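Local coordinates for GDP-L-fucose synthase (Campylobacter jejuni subsp. jejuni serotype O:2, PDB 7M13), which reduces a nucleotide-linked keto sugar with NADPH to give the GDP-D-glycero-L-gluco-heptose used in the capsular polysaccharide, at residues R80-Q91 with Y135-A146; A20-R31 with S247-I255. One frame throughout, in Å; residues are numbered along the deposited sequence. Where two conformers were deposited one is given.

Interaction 1. Residues R80-Q91 with Y135-A146; sequences RADFIYENLMIQ and YGAYSFGAAKIA. With NAP (NADP nicotinamide-adenine-dinucleotide phosphate), chain E.
R80 of segment 80-91 and Y135, just ahead of helix 138-146, close one end of a nearly parallel helix pair (15°, axes 7.7 Å apart) in the Rossmann fold of an extended short-chain dehydrogenase/reductase. The R80 chain leaves CB with CG anti to the backbone nitrogen (chi1 -162°) and stays extended as far as NE. CG skirts S139 OG at 3.6 Å, and CD and NE carry the guanidinium out to the turn 135-138. There NH1 and NH2 grip Y135 O end-on at 2.9 and 3.0 Å, in the guanidinium plane, and NH1 also reaches G136 O through a water. The same group lies flat over the Y135 ring, planes 21° apart, as a cation-pi stack with NH2 nearest the face; Y135 OH bonds S272 O of the second subunit. S139 OG returns a bond to R80 O (2.7 Å), in the carbonyl plane. Farther along, A143 CB nestles against F83 O and N87 CB, while L88 CD2 presses on A146 CB at 3.5 Å. N87 ND2 bonds F83 O, one turn back in its own helix, and OD1 accepts from L70 N; the amide stands nearly perpendicular to the F140 ring. F140 occupies the tyrosine position of the family's Tyr-X-X-X-Lys signature, where a phenyl ring has no proton to exchange; K144, the lysine, binds both nicotinamide-ribose hydroxyls of the cofactor and F109 O. Q91 spans the helices at the far end: NE2 meets A143 O at 2.9 Å from above the carbonyl plane, while a water donates to OE1 and accepts from K144 NZ.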
loop_
_atom_site.group_PDB
_atom_site.type_symbol
_atom_site.label_atom_id
_atom_site.label_comp_id
_atom_site.label_asym_id
_atom_site.label_seq_id
_atom_site.Cartn_x
_atom_site.Cartn_y
_atom_site.Cartn_z
ATOM N N ARG B 80 -8.128 12.750 -3.455
ATOM C CA ARG B 80 -7.412 11.521 -3.857
ATOM C C ARG B 80 -6.197 11.296 -2.955
ATOM O O ARG B 80 -5.903 10.159 -2.579
ATOM C CB ARG B 80 -6.948 11.674 -5.303
ATOM C CG ARG B 80 -6.600 10.374 -5.980
ATOM C CD ARG B 80 -6.469 10.608 -7.483
ATOM N NE ARG B 80 -6.279 9.398 -8.265
ATOM C CZ ARG B 80 -7.252 8.591 -8.638
ATOM N NH1 ARG B 80 -8.493 8.839 -8.281
ATOM N NH2 ARG B 80 -6.977 7.556 -9.386
ATOM N N ALA B 81 -5.439 12.325 -2.614
ATOM C CA ALA B 81 -4.268 12.187 -1.716
ATOM C C ALA B 81 -4.743 11.874 -0.303
ATOM O O ALA B 81 -4.124 11.046 0.378
ATOM C CB ALA B 81 -3.458 13.470 -1.696
ATOM N N ASP B 82 -5.759 12.576 0.192
ATOM C CA ASP B 82 -6.236 12.394 1.569
ATOM C C ASP B 82 -6.670 10.944 1.759
ATOM O O ASP B 82 -6.421 10.400 2.834
ATOM C CB ASP B 82 -7.332 13.400 1.896
ATOM C CG ASP B 82 -6.978 14.859 1.681
ATOM O OD1 ASP B 82 -5.755 15.189 1.666
ATOM O OD2 ASP B 82 -7.956 15.671 1.517
ATOM N N PHE B 83 -7.320 10.353 0.770
ATOM C CA PHE B 83 -7.845 8.982 0.935
ATOM C C PHE B 83 -6.710 8.014 1.259
ATOM O O PHE B 83 -6.903 7.040 2.010
ATOM C CB PHE B 83 -8.567 8.460 -0.301
ATOM C CG PHE B 83 -9.827 9.195 -0.617
ATOM C CD1 PHE B 83 -10.116 9.454 -1.926
ATOM C CD2 PHE B 83 -10.701 9.593 0.369
ATOM C CE1 PHE B 83 -11.260 10.148 -2.262
ATOM C CE2 PHE B 83 -11.841 10.311 0.028
ATOM C CZ PHE B 83 -12.115 10.559 -1.281
ATOM N N ILE B 84 -5.575 8.190 0.598
ATOM C CA ILE B 84 -4.464 7.237 0.804
ATOM C C ILE B 84 -3.660 7.681 2.027
ATOM O O ILE B 84 -3.415 6.842 2.919
ATOM C CB ILE B 84 -3.620 6.984 -0.457
ATOM C CG1 ILE B 84 -2.504 5.976 -0.132
ATOM C CG2 ILE B 84 -3.075 8.239 -1.128
ATOM C CD1 ILE B 84 -1.896 5.342 -1.332
ATOM N N TYR B 85 -3.296 8.954 2.168
ATOM C CA TYR B 85 -2.496 9.354 3.346
ATOM C C TYR B 85 -3.245 9.092 4.665
ATOM O O TYR B 85 -2.671 8.487 5.586
ATOM C CB TYR B 85 -2.047 10.805 3.220
ATOM C CG TYR B 85 -1.345 11.305 4.453
ATOM C CD1 TYR B 85 -0.077 10.862 4.786
ATOM C CD2 TYR B 85 -1.972 12.127 5.350
ATOM C CE1 TYR B 85 0.577 11.273 5.939
ATOM C CE2 TYR B 85 -1.347 12.549 6.513
ATOM C CZ TYR B 85 -0.059 12.128 6.809
ATOM O OH TYR B 85 0.547 12.528 7.972
ATOM N N GLU B 86 -4.430 9.647 4.810
ATOM C CA GLU B 86 -5.121 9.639 6.112
ATOM C C GLU B 86 -5.386 8.194 6.513
ATOM O O GLU B 86 -5.184 7.826 7.676
ATOM C CB GLU B 86 -6.361 10.524 6.071
ATOM C CG GLU B 86 -5.980 11.986 5.992
ATOM C CD GLU B 86 -7.111 12.965 6.198
ATOM O OE1 GLU B 86 -8.077 12.620 6.923
ATOM O OE2 GLU B 86 -7.011 14.089 5.626
ATOM N N ASN B 87 -5.881 7.385 5.562
ATOM C CA ASN B 87 -6.263 5.996 5.900
ATOM C C ASN B 87 -5.007 5.173 6.166
ATOM O O ASN B 87 -5.013 4.373 7.085
ATOM C CB ASN B 87 -7.198 5.402 4.848
ATOM C CG ASN B 87 -8.555 6.087 4.922
ATOM O OD1 ASN B 87 -9.166 6.156 6.010
ATOM N ND2 ASN B 87 -9.052 6.564 3.801
ATOM N N LEU B 88 -3.940 5.364 5.386
ATOM C CA LEU B 88 -2.680 4.655 5.749
ATOM C C LEU B 88 -2.233 5.062 7.151
ATOM O O LEU B 88 -1.762 4.209 7.895
ATOM C CB LEU B 88 -1.568 4.926 4.723
ATOM C CG LEU B 88 -1.722 4.286 3.356
ATOM C CD1 LEU B 88 -0.568 4.701 2.466
ATOM C CD2 LEU B 88 -1.814 2.772 3.439
ATOM N N MET B 89 -2.288 6.347 7.512
ATOM C CA MET B 89 -1.820 6.768 8.843
ATOM C C MET B 89 -2.704 6.143 9.942
ATOM O O MET B 89 -2.142 5.625 10.921
ATOM C CB MET B 89 -1.759 8.280 9.014
ATOM C CG MET B 89 -0.688 8.973 8.120
ATOM S SD MET B 89 0.988 8.400 8.442
ATOM C CE MET B 89 1.086 8.748 10.188
ATOM N N ILE B 90 -4.010 6.178 9.786
ATOM C CA ILE B 90 -4.927 5.584 10.784
ATOM C C ILE B 90 -4.565 4.106 10.953
ATOM O O ILE B 90 -4.393 3.605 12.066
ATOM C CB ILE B 90 -6.384 5.810 10.384
ATOM C CG1 ILE B 90 -6.741 7.294 10.479
ATOM C CG2 ILE B 90 -7.270 4.954 11.280
ATOM C CD1 ILE B 90 -8.061 7.629 9.847
ATOM N N GLN B 91 -4.538 3.398 9.840
ATOM C CA GLN B 91 -4.259 1.950 9.811
ATOM C C GLN B 91 -2.911 1.688 10.479
ATOM O O GLN B 91 -2.803 0.805 11.391
ATOM C CB GLN B 91 -4.262 1.408 8.380
ATOM C CG GLN B 91 -5.634 1.437 7.711
ATOM C CD GLN B 91 -5.626 1.322 6.208
ATOM O OE1 GLN B 91 -6.666 1.589 5.587
ATOM N NE2 GLN B 91 -4.487 1.024 5.612
ATOM N N TYR B 135 -11.128 3.697 -11.010
ATOM C CA TYR B 135 -10.332 4.937 -11.024
ATOM C C TYR B 135 -10.669 5.860 -9.840
ATOM O O TYR B 135 -9.757 6.377 -9.147
ATOM C CB TYR B 135 -10.544 5.671 -12.340
ATOM C CG TYR B 135 -9.624 6.840 -12.416
ATOM C CD1 TYR B 135 -8.326 6.646 -12.834
ATOM C CD2 TYR B 135 -10.003 8.089 -11.966
ATOM C CE1 TYR B 135 -7.415 7.679 -12.841
ATOM C CE2 TYR B 135 -9.101 9.150 -11.969
ATOM C CZ TYR B 135 -7.811 8.927 -12.425
ATOM O OH TYR B 135 -6.867 9.898 -12.490
ATOM N N GLY B 136 -11.943 6.135 -9.588
ATOM C CA GLY B 136 -12.315 7.093 -8.543
ATOM C C GLY B 136 -11.840 6.646 -7.170
ATOM O O GLY B 136 -11.405 7.503 -6.348
ATOM N N ALA B 137 -11.867 5.352 -6.911
ATOM C CA ALA B 137 -11.542 4.807 -5.575
ATOM C C ALA B 137 -10.138 4.203 -5.594
ATOM O O ALA B 137 -9.794 3.430 -4.698
ATOM C CB ALA B 137 -12.590 3.812 -5.155
ATOM N N TYR B 138 -9.320 4.565 -6.571
ATOM C CA TYR B 138 -7.998 3.911 -6.760
ATOM C C TYR B 138 -7.129 4.074 -5.514
ATOM O O TYR B 138 -6.502 3.109 -5.018
ATOM C CB TYR B 138 -7.346 4.558 -7.980
ATOM C CG TYR B 138 -5.960 4.104 -8.375
ATOM C CD1 TYR B 138 -5.722 2.890 -9.016
ATOM C CD2 TYR B 138 -4.867 4.923 -8.128
ATOM C CE1 TYR B 138 -4.447 2.522 -9.426
ATOM C CE2 TYR B 138 -3.594 4.578 -8.554
ATOM C CZ TYR B 138 -3.382 3.373 -9.190
ATOM O OH TYR B 138 -2.115 3.053 -9.601
ATOM N N SER B 139 -6.992 5.293 -5.034
ATOM C CA SER B 139 -6.111 5.576 -3.887
ATOM C C SER B 139 -6.703 5.043 -2.586
ATOM O O SER B 139 -5.949 4.523 -1.738
ATOM C CB SER B 139 -5.744 7.011 -3.840
ATOM O OG SER B 139 -6.842 7.826 -3.491
ATOM N N PHE B 140 -8.011 5.108 -2.428
ATOM C CA PHE B 140 -8.703 4.549 -1.245
ATOM C C PHE B 140 -8.554 3.031 -1.233
ATOM O O PHE B 140 -8.199 2.455 -0.191
ATOM C CB PHE B 140 -10.163 4.974 -1.314
ATOM C CG PHE B 140 -11.008 4.414 -0.212
ATOM C CD1 PHE B 140 -11.115 5.044 1.009
ATOM C CD2 PHE B 140 -11.723 3.253 -0.420
ATOM C CE1 PHE B 140 -11.908 4.507 2.011
ATOM C CE2 PHE B 140 -12.521 2.737 0.581
ATOM C CZ PHE B 140 -12.600 3.355 1.787
ATOM N N GLY B 141 -8.797 2.384 -2.373
ATOM C CA GLY B 141 -8.657 0.920 -2.474
ATOM C C GLY B 141 -7.234 0.508 -2.175
ATOM O O GLY B 141 -7.036 -0.506 -1.510
ATOM N N ALA B 142 -6.245 1.247 -2.679
ATOM C CA ALA B 142 -4.825 0.933 -2.399
ATOM C C ALA B 142 -4.589 1.029 -0.893
ATOM O O ALA B 142 -3.876 0.159 -0.339
ATOM C CB ALA B 142 -3.906 1.822 -3.197
ATOM N N ALA B 143 -5.124 2.054 -0.218
ATOM C CA ALA B 143 -4.945 2.157 1.247
ATOM C C ALA B 143 -5.578 0.943 1.928
ATOM O O ALA B 143 -4.927 0.326 2.821
ATOM C CB ALA B 143 -5.535 3.450 1.732
ATOM N N LYS B 144 -6.732 0.495 1.462
ATOM C CA LYS B 144 -7.413 -0.672 2.088
ATOM C C LYS B 144 -6.618 -1.966 1.841
ATOM O O LYS B 144 -6.505 -2.764 2.746
ATOM C CB LYS B 144 -8.842 -0.794 1.589
ATOM C CG LYS B 144 -9.777 0.265 2.164
ATOM C CD LYS B 144 -9.918 0.189 3.669
ATOM C CE LYS B 144 -11.160 0.901 4.149
ATOM N NZ LYS B 144 -11.253 0.908 5.623
ATOM N N ILE B 145 -6.025 -2.113 0.665
ATOM C CA ILE B 145 -5.129 -3.260 0.393
ATOM C C ILE B 145 -3.989 -3.245 1.420
ATOM O O ILE B 145 -3.640 -4.293 2.011
ATOM C CB ILE B 145 -4.605 -3.234 -1.059
ATOM C CG1 ILE B 145 -5.727 -3.496 -2.066
ATOM C CG2 ILE B 145 -3.475 -4.222 -1.230
ATOM C CD1 ILE B 145 -5.335 -3.270 -3.473
ATOM N N ALA B 146 -3.352 -2.092 1.605
ATOM C CA ALA B 146 -2.183 -2.002 2.501
ATOM C C ALA B 146 -2.631 -2.327 3.931
ATOM O O ALA B 146 -1.849 -2.913 4.682
ATOM C CB ALA B 146 -1.573 -0.626 2.453
HETATM P PA NAP E . -18.091 6.186 9.139
HETATM O O1A NAP E . -17.679 6.989 7.941
HETATM O O2A NAP E . -19.562 6.156 9.477
HETATM O O5B NAP E . -17.357 6.659 10.444
HETATM C C5B NAP E . -15.943 6.852 10.457
HETATM C C4B NAP E . -15.593 7.376 11.814
HETATM O O4B NAP E . -14.150 7.482 11.868
HETATM C C3B NAP E . -16.156 8.778 12.129
HETATM O O3B NAP E . -16.871 8.737 13.359
HETATM C C2B NAP E . -14.915 9.662 12.157
HETATM O O2B NAP E . -14.968 10.697 13.141
HETATM C C1B NAP E . -13.829 8.670 12.560
HETATM N N9A NAP E . -12.518 9.126 12.153
HETATM C C8A NAP E . -12.071 9.385 10.893
HETATM N N7A NAP E . -10.866 9.901 10.850
HETATM C C5A NAP E . -10.498 10.000 12.175
HETATM C C6A NAP E . -9.332 10.487 12.791
HETATM N N6A NAP E . -8.302 11.025 12.129
HETATM N N1A NAP E . -9.297 10.451 14.142
HETATM C C2A NAP E . -10.342 9.942 14.808
HETATM N N3A NAP E . -11.493 9.464 14.330
HETATM C C4A NAP E . -11.506 9.531 12.992
HETATM O O3 NAP E . -17.571 4.687 8.946
HETATM P PN NAP E . -18.407 3.396 8.570
HETATM O O1N NAP E . -19.249 3.715 7.397
HETATM O O2N NAP E . -19.029 2.912 9.819
HETATM O O5D NAP E . -17.221 2.403 8.123
HETATM C C5D NAP E . -16.622 1.531 9.054
HETATM C C4D NAP E . -15.595 0.715 8.322
HETATM O O4D NAP E . -16.247 -0.106 7.315
HETATM C C3D NAP E . -14.522 1.532 7.588
HETATM O O3D NAP E . -13.256 0.859 7.625
HETATM C C2D NAP E . -15.088 1.583 6.196
HETATM O O2D NAP E . -14.121 1.889 5.197
HETATM C C1D NAP E . -15.662 0.188 6.047
HETATM N N1N NAP E . -16.672 0.141 4.967
HETATM C C2N NAP E . -17.821 0.879 5.023
HETATM C C3N NAP E . -18.687 0.888 3.983
HETATM C C7N NAP E . -19.945 1.682 3.984
HETATM O O7N NAP E . -20.771 1.500 3.066
HETATM N N7N NAP E . -20.134 2.546 4.977
HETATM C C4N NAP E . -18.434 0.060 2.821
HETATM C C5N NAP E . -17.222 -0.728 2.846
HETATM C C6N NAP E . -16.384 -0.612 3.830
HETATM P P2B NAP E . -15.805 12.051 12.856
HETATM O O1X NAP E . -17.236 11.632 13.048
HETATM O O2X NAP E . -15.473 12.564 11.526
HETATM O O3X NAP E . -15.305 13.016 13.949
HETATM O O HOH W 1 -10.028 9.880 -6.058
HETATM O O HOH W 2 -9.047 2.412 6.447
#

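Interaction 2. Residues A20-R31 with S247-I255; sequences AGTALVENLQKR and SDDLADVAI. With NAP (NADP nicotinamide-adenine-dinucleotide phosphate), chain E.
N27 and D248 both turn CG anti to their own carbonyl carbon (chi1 -85° and -76°), which directs the two groups at each other; the side chains cross at about a right angle. N27 ND2 spends its two hydrogens on acceptors lying in the amide plane: D248 OD1 at 3.0 Å, met from above the carboxylate, and A23 O at 2.9 Å, one turn back in its own helix. The side chain of N27, its amide held by these two bonds, is a knob in the hole formed by D248, A251, D252 and I255. Helices 20-30 and 247-255 cross at -63° on small residues, with A23 CB against S247 CB (3.6 Å) and L24 CD2 lodged by A251 CA and A254 CB. L28 CD2 meets I255 CD1 at 3.8 Å; that methyl also sits over the centre of the R31 guanidinium face. R31 faces D252 in a salt bridge whose details are doubtful, as D252 has two conformers. At the inner end A20 CB touches L250 CD2, and A20 N bonds NADP O2N at 2.8 Å, almost straight. The glycine-rich Gly-X-X-Gly-X-X-Gly motif runs into this first helical turn, which points at the cofactor pyrophosphate, as is classic for the Rossmann fold.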
loop_
_atom_site.group_PDB
_atom_site.type_symbol
_atom_site.label_atom_id
_atom_site.label_comp_id
_atom_site.label_asym_id
_atom_site.label_seq_id
_atom_site.Cartn_x
_atom_site.Cartn_y
_atom_site.Cartn_z
ATOM N N ALA B 20 -20.637 1.744 11.767
ATOM C CA ALA B 20 -20.160 0.460 12.309
ATOM C C ALA B 20 -19.804 0.654 13.779
ATOM O O ALA B 20 -20.132 -0.219 14.570
ATOM C CB ALA B 20 -18.981 -0.056 11.504
ATOM N N GLY B 21 -19.145 1.751 14.136
ATOM C CA GLY B 21 -18.696 1.930 15.520
ATOM C C GLY B 21 -19.889 2.017 16.447
ATOM O O GLY B 21 -19.846 1.390 17.509
ATOM N N THR B 22 -20.930 2.736 16.035
ATOM C CA THR B 22 -22.118 2.887 16.909
ATOM C C THR B 22 -22.745 1.506 17.097
ATOM O O THR B 22 -23.166 1.176 18.215
ATOM C CB THR B 22 -23.112 3.889 16.332
ATOM O OG1 THR B 22 -22.493 5.173 16.252
ATOM C CG2 THR B 22 -24.356 3.931 17.185
ATOM N N ALA B 23 -22.905 0.713 16.026
ATOM C CA ALA B 23 -23.474 -0.633 16.092
ATOM C C ALA B 23 -22.616 -1.543 16.978
ATOM O O ALA B 23 -23.151 -2.363 17.729
ATOM C CB ALA B 23 -23.623 -1.223 14.705
ATOM N N LEU B 24 -21.290 -1.442 16.912
ATOM C CA LEU B 24 -20.443 -2.297 17.759
ATOM C C LEU B 24 -20.625 -1.908 19.233
ATOM O O LEU B 24 -20.739 -2.828 20.068
ATOM C CB LEU B 24 -18.984 -2.163 17.331
ATOM C CG LEU B 24 -18.614 -3.049 16.166
ATOM C CD1 LEU B 24 -17.349 -2.511 15.520
ATOM C CD2 LEU B 24 -18.436 -4.480 16.616
ATOM N N VAL B 25 -20.617 -0.612 19.519
ATOM C CA VAL B 25 -20.798 -0.158 20.928
ATOM C C VAL B 25 -22.116 -0.743 21.435
ATOM O O VAL B 25 -22.112 -1.356 22.502
ATOM C CB VAL B 25 -20.761 1.365 21.088
ATOM C CG1 VAL B 25 -21.176 1.746 22.510
ATOM C CG2 VAL B 25 -19.413 1.986 20.777
ATOM N N GLU B 26 -23.210 -0.563 20.700
ATOM C CA GLU B 26 -24.548 -1.022 21.194
ATOM C C GLU B 26 -24.604 -2.545 21.339
ATOM O O GLU B 26 -25.175 -3.050 22.327
ATOM C CB GLU B 26 -25.652 -0.516 20.271
ATOM C CG GLU B 26 -25.853 0.978 20.385
ATOM C CD GLU B 26 -26.862 1.540 19.398
ATOM O OE1 GLU B 26 -27.254 0.797 18.448
ATOM O OE2 GLU B 26 -27.219 2.729 19.556
ATOM N N ASN B 27 -24.115 -3.297 20.366
ATOM C CA ASN B 27 -24.161 -4.773 20.364
ATOM C C ASN B 27 -23.240 -5.335 21.464
ATOM O O ASN B 27 -23.625 -6.293 22.137
ATOM C CB ASN B 27 -23.802 -5.322 18.990
ATOM C CG ASN B 27 -25.024 -5.355 18.109
ATOM O OD1 ASN B 27 -25.824 -6.275 18.261
ATOM N ND2 ASN B 27 -25.239 -4.322 17.309
ATOM N N LEU B 28 -22.064 -4.748 21.694
ATOM C CA LEU B 28 -21.181 -5.189 22.800
ATOM C C LEU B 28 -21.890 -4.941 24.150
ATOM O O LEU B 28 -21.904 -5.884 24.922
ATOM C CB LEU B 28 -19.859 -4.437 22.698
ATOM C CG LEU B 28 -18.955 -4.941 21.581
ATOM C CD1 LEU B 28 -17.878 -3.928 21.316
ATOM C CD2 LEU B 28 -18.359 -6.297 21.931
ATOM N N GLN B 29 -22.436 -3.747 24.362
ATOM C CA GLN B 29 -23.126 -3.420 25.651
ATOM C C GLN B 29 -24.257 -4.436 25.849
ATOM O O GLN B 29 -24.435 -4.975 26.983
ATOM C CB GLN B 29 -23.549 -1.963 25.644
ATOM C CG GLN B 29 -22.375 -1.027 25.872
ATOM C CD GLN B 29 -22.693 0.436 25.686
ATOM O OE1 GLN B 29 -23.646 0.811 25.000
ATOM N NE2 GLN B 29 -21.843 1.275 26.238
ATOM N N LYS B 30 -25.004 -4.747 24.797
ATOM C CA LYS B 30 -26.196 -5.630 24.928
ATOM C C LYS B 30 -25.777 -7.041 25.373
ATOM O O LYS B 30 -26.617 -7.791 25.935
ATOM C CB LYS B 30 -26.999 -5.660 23.626
ATOM C CG LYS B 30 -28.239 -6.548 23.690
ATOM C CD LYS B 30 -28.865 -6.894 22.349
ATOM C CE LYS B 30 -30.250 -7.490 22.505
ATOM N NZ LYS B 30 -31.125 -7.046 21.398
ATOM N N ARG B 31 -24.542 -7.450 25.113
ATOM C CA ARG B 31 -23.986 -8.767 25.454
ATOM C C ARG B 31 -23.181 -8.705 26.762
ATOM O O ARG B 31 -22.586 -9.739 27.100
ATOM C CB ARG B 31 -23.140 -9.266 24.280
ATOM C CG ARG B 31 -23.958 -9.419 23.006
ATOM C CD ARG B 31 -22.997 -9.770 21.903
ATOM N NE ARG B 31 -23.567 -9.511 20.599
ATOM C CZ ARG B 31 -23.348 -10.271 19.550
ATOM N NH1 ARG B 31 -22.581 -11.348 19.653
ATOM N NH2 ARG B 31 -23.941 -9.974 18.411
ATOM N N SER B 247 -25.635 -2.990 9.858
ATOM C CA SER B 247 -24.569 -2.809 10.865
ATOM C C SER B 247 -24.739 -3.758 12.062
ATOM O O SER B 247 -23.714 -4.042 12.708
ATOM C CB SER B 247 -24.456 -1.401 11.247
ATOM O OG SER B 247 -25.689 -0.952 11.799
ATOM N N ASP B 248 -25.932 -4.279 12.369
ATOM C CA ASP B 248 -26.056 -5.314 13.421
ATOM C C ASP B 248 -25.413 -6.624 12.959
ATOM O O ASP B 248 -24.842 -7.334 13.798
ATOM C CB ASP B 248 -27.505 -5.552 13.854
ATOM C CG ASP B 248 -28.082 -4.474 14.749
ATOM O OD1 ASP B 248 -27.304 -3.638 15.271
ATOM O OD2 ASP B 248 -29.323 -4.481 14.902
ATOM N N ASP B 249 -25.549 -6.969 11.672
ATOM C CA ASP B 249 -24.877 -8.143 11.083
ATOM C C ASP B 249 -23.363 -7.886 11.053
ATOM O O ASP B 249 -22.630 -8.825 11.375
ATOM C CB ASP B 249 -25.459 -8.502 9.713
ATOM C CG ASP B 249 -26.599 -9.533 9.749
ATOM O OD1 ASP B 249 -26.660 -10.343 10.713
ATOM O OD2 ASP B 249 -27.388 -9.542 8.789
ATOM N N LEU B 250 -22.918 -6.678 10.716
ATOM C CA LEU B 250 -21.479 -6.344 10.776
ATOM C C LEU B 250 -20.985 -6.512 12.219
ATOM O O LEU B 250 -19.963 -7.173 12.454
ATOM C CB LEU B 250 -21.229 -4.928 10.258
ATOM C CG LEU B 250 -19.766 -4.523 10.308
ATOM C CD1 LEU B 250 -19.454 -3.495 9.239
ATOM C CD2 LEU B 250 -19.386 -4.008 11.686
ATOM N N ALA B 251 -21.722 -5.977 13.199
ATOM C CA ALA B 251 -21.292 -6.106 14.604
ATOM C C ALA B 251 -21.253 -7.584 14.983
ATOM O O ALA B 251 -20.285 -8.056 15.595
ATOM C CB ALA B 251 -22.206 -5.315 15.491
ATOM N N ASP B 252 -22.275 -8.354 14.597
ATOM C CA ASP B 252 -22.336 -9.802 14.941
ATOM C C ASP B 252 -21.113 -10.534 14.384
ATOM O O ASP B 252 -20.516 -11.329 15.121
ATOM C CB ASP B 252 -23.565 -10.527 14.387
ATOM C CG ASP B 252 -24.834 -10.307 15.183
ATOM O OD1 ASP B 252 -24.727 -9.703 16.272
ATOM O OD2 ASP B 252 -25.913 -10.759 14.709
ATOM N N VAL B 253 -20.772 -10.324 13.111
ATOM C CA VAL B 253 -19.650 -11.098 12.511
ATOM C C VAL B 253 -18.331 -10.576 13.097
ATOM O O VAL B 253 -17.419 -11.362 13.289
ATOM C CB VAL B 253 -19.633 -11.148 10.962
ATOM C CG1 VAL B 253 -19.437 -9.783 10.325
ATOM C CG2 VAL B 253 -18.619 -12.158 10.463
ATOM N N ALA B 254 -18.238 -9.281 13.389
ATOM C CA ALA B 254 -17.015 -8.740 14.021
ATOM C C ALA B 254 -16.811 -9.361 15.395
ATOM O O ALA B 254 -15.687 -9.810 15.725
ATOM C CB ALA B 254 -17.086 -7.236 14.060
ATOM N N ILE B 255 -17.891 -9.491 16.175
ATOM C CA ILE B 255 -17.766 -10.115 17.514
ATOM C C ILE B 255 -17.532 -11.621 17.355
ATOM O O ILE B 255 -16.710 -12.235 18.059
ATOM C CB ILE B 255 -18.989 -9.796 18.384
ATOM C CG1 ILE B 255 -19.063 -8.296 18.667
ATOM C CG2 ILE B 255 -18.898 -10.636 19.645
ATOM C CD1 ILE B 255 -20.401 -7.827 19.176
HETATM P PA NAP E . -18.091 6.186 9.139
HETATM O O1A NAP E . -17.679 6.989 7.941
HETATM O O2A NAP E . -19.562 6.156 9.477
HETATM O O5B NAP E . -17.357 6.659 10.444
HETATM C C5B NAP E . -15.943 6.852 10.457
HETATM C C4B NAP E . -15.593 7.376 11.814
HETATM O O4B NAP E . -14.150 7.482 11.868
HETATM C C3B NAP E . -16.156 8.778 12.129
HETATM O O3B NAP E . -16.871 8.737 13.359
HETATM C C2B NAP E . -14.915 9.662 12.157
HETATM O O2B NAP E . -14.968 10.697 13.141
HETATM C C1B NAP E . -13.829 8.670 12.560
HETATM N N9A NAP E . -12.518 9.126 12.153
HETATM C C8A NAP E . -12.071 9.385 10.893
HETATM N N7A NAP E . -10.866 9.901 10.850
HETATM C C5A NAP E . -10.498 10.000 12.175
HETATM C C6A NAP E . -9.332 10.487 12.791
HETATM N N6A NAP E . -8.302 11.025 12.129
HETATM N N1A NAP E . -9.297 10.451 14.142
HETATM C C2A NAP E . -10.342 9.942 14.808
HETATM N N3A NAP E . -11.493 9.464 14.330
HETATM C C4A NAP E . -11.506 9.531 12.992
HETATM O O3 NAP E . -17.571 4.687 8.946
HETATM P PN NAP E . -18.407 3.396 8.570
HETATM O O1N NAP E . -19.249 3.715 7.397
HETATM O O2N NAP E . -19.029 2.912 9.819
HETATM O O5D NAP E . -17.221 2.403 8.123
HETATM C C5D NAP E . -16.622 1.531 9.054
HETATM C C4D NAP E . -15.595 0.715 8.322
HETATM O O4D NAP E . -16.247 -0.106 7.315
HETATM C C3D NAP E . -14.522 1.532 7.588
HETATM O O3D NAP E . -13.256 0.859 7.625
HETATM C C2D NAP E . -15.088 1.583 6.196
HETATM O O2D NAP E . -14.121 1.889 5.197
HETATM C C1D NAP E . -15.662 0.188 6.047
HETATM N N1N NAP E . -16.672 0.141 4.967
HETATM C C2N NAP E . -17.821 0.879 5.023
HETATM C C3N NAP E . -18.687 0.888 3.983
HETATM C C7N NAP E . -19.945 1.682 3.984
HETATM O O7N NAP E . -20.771 1.500 3.066
HETATM N N7N NAP E . -20.134 2.546 4.977
HETATM C C4N NAP E . -18.434 0.060 2.821
HETATM C C5N NAP E . -17.222 -0.728 2.846
HETATM C C6N NAP E . -16.384 -0.612 3.830
HETATM P P2B NAP E . -15.805 12.051 12.856
HETATM O O1X NAP E . -17.236 11.632 13.048
HETATM O O2X NAP E . -15.473 12.564 11.526
HETATM O O3X NAP E . -15.305 13.016 13.949
HETATM O O HOH W 3 -26.743 -8.203 16.259
HETATM O O HOH W 4 -21.577 -12.783 17.233
#

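Both contacts pair helices of the same Rossmann domain and touch the same NADP, yet they lie on opposite sides of the chain's centre, about 25 Å apart between centres. Interaction 1 is almost wholly buried, and the second subunit packs against it; its near-parallel helices are tied by polar side chains gripping backbone carbonyls, and its lysine holds the nicotinamide ribose. Interaction 2, which no other chain of the assembly reaches, is largely buried too but open at its R31 end; its steeply crossed helices meet through small and aliphatic residues, with polar and charged groups gathered toward solvent, and a backbone NH serves the pyrophosphate. Along the sequence, interaction 1 is nested within the loop that interaction 2 closes.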